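Local coordinates for protein alginate lyase, family PL7 (Zobellia galactanivorans, PDB 3ZPY) that probably cleaves alginate by beta-elimination, as the catalytic domain of a longer family PL7 lyase from a marine bacterium, at residues 105-113 against 225-236. Numbering follows the deposited sequence.
Sequences VNQLPQDTD and SVKGASYTGSYG
Q107 lays the aliphatic part of its side chain over one face of the Y235 ring, CG standing 3.9 Å from the ring centroid in a CH-pi contact displaced toward CE2 and CZ. With CG anti to the backbone N (chi1 -176°) and a bend at chi2, the side chain crosses that of Y235 at about a right angle and brings its amide to the hydroxyl end of the ring, the two planes 22° apart. NE2 then donates to a water, which also accepts from Y235 N at 2.9 Å and donates to L108 O, bridging the two backbones. K61 makes a cation-pi contact with the same ring, so an alanine in place of Y235 would probably leave both the Q107 methylenes and the K61 charge without their aromatic partner.

The site illustrates how a beta-jelly roll, the fold of PL7 lyases, ties off neighbouring antiparallel strands: 96-107 is ending where 235-247 begins, and direct pairing gives way to water and loop contacts. P109 CB packs 3.7 Å from Y235 C, while S234 OG is held by N149.

Farther along, T112 holds the type II turn V226-A229 and the residue before it. Its backbone N donates to S225 O (2.9 Å, 164°), just ahead of the turn, in the carbonyl plane, whereas OG1 reaches K227 O, within it, at 2.9 Å from above that carbonyl's plane. A229 CB rests 3.4 Å from T112 OG1, and R64 donates to the backbone oxygens of Q110 and D111 on one segment and of S230 on the other.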
loop_
_atom_site.group_PDB
_atom_site.type_symbol
_atom_site.label_atom_id
_atom_site.label_comp_id
_atom_site.label_asym_id
_atom_site.label_seq_id
_atom_site.Cartn_x
_atom_site.Cartn_y
_atom_site.Cartn_z
ATOM N N VAL A 105 -4.574 -3.840 10.252
ATOM C CA VAL A 105 -3.148 -4.185 10.270
ATOM C C VAL A 105 -3.056 -5.133 11.473
ATOM O O VAL A 105 -3.445 -4.731 12.598
ATOM C CB VAL A 105 -2.198 -2.988 10.324
ATOM C CG1 VAL A 105 -0.751 -3.497 10.415
ATOM C CG2 VAL A 105 -2.474 -2.044 9.154
ATOM N N ASN A 106 -2.501 -6.349 11.263
ATOM C CA ASN A 106 -2.432 -7.303 12.281
ATOM C C ASN A 106 -1.019 -7.488 12.881
ATOM O O ASN A 106 -0.897 -8.131 13.883
ATOM C CB ASN A 106 -2.901 -8.649 11.724
ATOM C CG ASN A 106 -4.364 -8.566 11.211
ATOM O OD1 ASN A 106 -5.278 -8.282 11.997
ATOM N ND2 ASN A 106 -4.545 -8.637 9.900
ATOM N N GLN A 107 0.031 -6.942 12.256
ATOM C CA GLN A 107 1.387 -7.158 12.713
ATOM C C GLN A 107 2.241 -6.128 12.012
ATOM O O GLN A 107 2.084 -5.918 10.803
ATOM C CB GLN A 107 1.888 -8.570 12.245
ATOM C CG GLN A 107 3.267 -8.927 12.749
ATOM C CD GLN A 107 3.392 -9.329 14.219
ATOM O OE1 GLN A 107 2.496 -9.738 14.861
ATOM N NE2 GLN A 107 4.564 -9.323 14.678
ATOM N N LEU A 108 3.160 -5.521 12.780
ATOM C CA LEU A 108 4.182 -4.607 12.214
ATOM C C LEU A 108 5.518 -5.349 12.147
ATOM O O LEU A 108 5.812 -6.258 12.959
ATOM C CB LEU A 108 4.383 -3.374 13.108
ATOM C CG LEU A 108 3.155 -2.474 13.126
ATOM C CD1 LEU A 108 3.404 -1.335 14.096
ATOM C CD2 LEU A 108 2.691 -2.067 11.754
ATOM N N PRO A 109 6.380 -4.932 11.177
ATOM C CA PRO A 109 7.712 -5.480 11.064
ATOM C C PRO A 109 8.655 -4.747 12.018
ATOM O O PRO A 109 8.185 -4.009 12.933
ATOM C CB PRO A 109 8.024 -5.269 9.582
ATOM C CG PRO A 109 7.407 -3.865 9.347
ATOM C CD PRO A 109 6.046 -4.016 10.061
ATOM N N GLN A 110 9.996 -4.926 11.809
ATOM C CA GLN A 110 11.017 -4.266 12.669
ATOM C C GLN A 110 11.860 -3.463 11.707
ATOM O O GLN A 110 12.406 -4.054 10.699
ATOM C CB GLN A 110 11.825 -5.306 13.355
ATOM C CG GLN A 110 13.066 -4.729 14.079
ATOM C CD GLN A 110 13.780 -5.790 14.829
ATOM O OE1 GLN A 110 13.238 -6.848 15.080
ATOM N NE2 GLN A 110 15.015 -5.523 15.207
ATOM N N ASP A 111 12.009 -2.171 12.002
ATOM C CA ASP A 111 12.909 -1.270 11.244
ATOM C C ASP A 111 14.296 -1.836 11.109
ATOM O O ASP A 111 14.779 -2.624 11.951
ATOM C CB ASP A 111 13.045 0.034 12.047
ATOM C CG ASP A 111 11.741 0.913 11.992
ATOM O OD1 ASP A 111 10.695 0.438 11.429
ATOM O OD2 ASP A 111 11.899 2.068 12.513
ATOM N N THR A 112 15.018 -1.383 10.063
ATOM C CA THR A 112 16.455 -1.734 9.883
ATOM C C THR A 112 17.240 -1.433 11.146
ATOM O O THR A 112 18.057 -2.257 11.571
ATOM C CB THR A 112 17.043 -0.936 8.698
ATOM O OG1 THR A 112 16.280 -1.319 7.555
ATOM C CG2 THR A 112 18.556 -1.322 8.462
ATOM N N ASP A 113 16.957 -0.277 11.753
ATOM C CA ASP A 113 17.671 0.174 12.946
ATOM C C ASP A 113 17.181 -0.498 14.207
ATOM O O ASP A 113 17.689 -0.172 15.250
ATOM C CB ASP A 113 17.650 1.715 13.126
ATOM C CG ASP A 113 16.235 2.278 13.416
ATOM O OD1 ASP A 113 15.379 1.480 13.888
ATOM O OD2 ASP A 113 16.035 3.537 13.245
ATOM N N SER A 225 10.773 1.792 6.282
ATOM C CA SER A 225 11.925 1.835 7.186
ATOM C C SER A 225 12.698 0.538 7.320
ATOM O O SER A 225 13.304 0.246 8.388
ATOM C CB SER A 225 11.485 2.412 8.590
ATOM O OG SER A 225 10.938 3.676 8.501
ATOM N N VAL A 226 12.713 -0.243 6.250
ATOM C CA VAL A 226 13.408 -1.573 6.219
ATOM C C VAL A 226 14.391 -1.646 5.065
ATOM O O VAL A 226 14.794 -2.717 4.659
ATOM C CB VAL A 226 12.466 -2.784 6.302
ATOM C CG1 VAL A 226 11.918 -2.826 7.724
ATOM C CG2 VAL A 226 11.398 -2.773 5.162
ATOM N N LYS A 227 14.807 -0.470 4.615
ATOM C CA LYS A 227 15.799 -0.410 3.536
ATOM C C LYS A 227 17.061 -1.098 4.021
ATOM O O LYS A 227 17.614 -0.758 5.097
ATOM C CB LYS A 227 16.076 1.041 3.124
ATOM C CG LYS A 227 14.860 1.713 2.478
ATOM C CD LYS A 227 15.234 2.970 1.701
ATOM C CE LYS A 227 14.024 3.568 0.969
ATOM N NZ LYS A 227 14.351 4.766 0.131
ATOM N N GLY A 228 17.586 -2.036 3.229
ATOM C CA GLY A 228 18.885 -2.665 3.607
ATOM C C GLY A 228 18.769 -3.610 4.801
ATOM O O GLY A 228 19.772 -4.146 5.258
ATOM N N ALA A 229 17.529 -3.867 5.241
ATOM C CA ALA A 229 17.399 -4.778 6.396
ATOM C C ALA A 229 17.650 -6.245 6.033
ATOM O O ALA A 229 17.335 -6.710 4.933
ATOM C CB ALA A 229 16.047 -4.627 7.045
ATOM N N SER A 230 18.175 -6.985 6.987
ATOM C CA SER A 230 18.316 -8.419 6.814
ATOM C C SER A 230 16.984 -9.137 7.054
ATOM O O SER A 230 16.070 -8.618 7.702
ATOM C CB SER A 230 19.378 -8.940 7.744
ATOM O OG SER A 230 18.878 -8.835 9.038
ATOM N N TYR A 231 16.887 -10.360 6.517
ATOM C CA TYR A 231 15.725 -11.186 6.722
ATOM C C TYR A 231 15.837 -11.941 8.024
ATOM O O TYR A 231 16.802 -12.649 8.263
ATOM C CB TYR A 231 15.541 -12.138 5.518
ATOM C CG TYR A 231 14.347 -13.075 5.759
ATOM C CD1 TYR A 231 14.538 -14.286 6.491
ATOM C CD2 TYR A 231 13.007 -12.744 5.373
ATOM C CE1 TYR A 231 13.444 -15.152 6.810
ATOM C CE2 TYR A 231 11.932 -13.655 5.679
ATOM C CZ TYR A 231 12.176 -14.840 6.346
ATOM O OH TYR A 231 11.117 -15.629 6.673
ATOM N N THR A 232 14.812 -11.794 8.879
ATOM C CA THR A 232 14.828 -12.415 10.230
ATOM C C THR A 232 13.572 -13.256 10.517
ATOM O O THR A 232 13.546 -13.888 11.574
ATOM C CB THR A 232 14.917 -11.338 11.305
ATOM O OG1 THR A 232 13.740 -10.487 11.174
ATOM C CG2 THR A 232 16.252 -10.521 11.159
ATOM N N GLY A 233 12.543 -13.177 9.653
ATOM C CA GLY A 233 11.246 -13.771 9.950
ATOM C C GLY A 233 10.305 -12.614 10.387
ATOM O O GLY A 233 9.165 -12.757 10.480
ATOM N N SER A 234 10.821 -11.416 10.697
ATOM C CA SER A 234 9.963 -10.269 11.063
ATOM C C SER A 234 9.112 -9.873 9.802
ATOM O O SER A 234 9.574 -9.903 8.656
ATOM C CB SER A 234 10.852 -9.087 11.320
ATOM O OG SER A 234 10.181 -7.860 11.477
ATOM N N TYR A 235 7.863 -9.511 9.999
ATOM C CA TYR A 235 6.938 -9.326 8.879
ATOM C C TYR A 235 5.886 -8.285 9.270
ATOM O O TYR A 235 5.657 -8.044 10.498
ATOM C CB TYR A 235 6.272 -10.654 8.373
ATOM C CG TYR A 235 5.337 -11.279 9.407
ATOM C CD1 TYR A 235 5.854 -11.951 10.513
ATOM C CD2 TYR A 235 3.976 -10.987 9.387
ATOM C CE1 TYR A 235 4.960 -12.523 11.476
ATOM C CE2 TYR A 235 3.087 -11.525 10.334
ATOM C CZ TYR A 235 3.612 -12.251 11.388
ATOM O OH TYR A 235 2.734 -12.763 12.320
ATOM N N GLY A 236 5.197 -7.764 8.259
ATOM C CA GLY A 236 3.943 -7.051 8.521
ATOM C C GLY A 236 2.807 -7.799 7.840
ATOM O O GLY A 236 3.020 -8.607 6.918
HETATM O O HOH W 1 7.002 -9.154 12.782
HETATM O O HOH W 2 15.351 2.026 10.093
#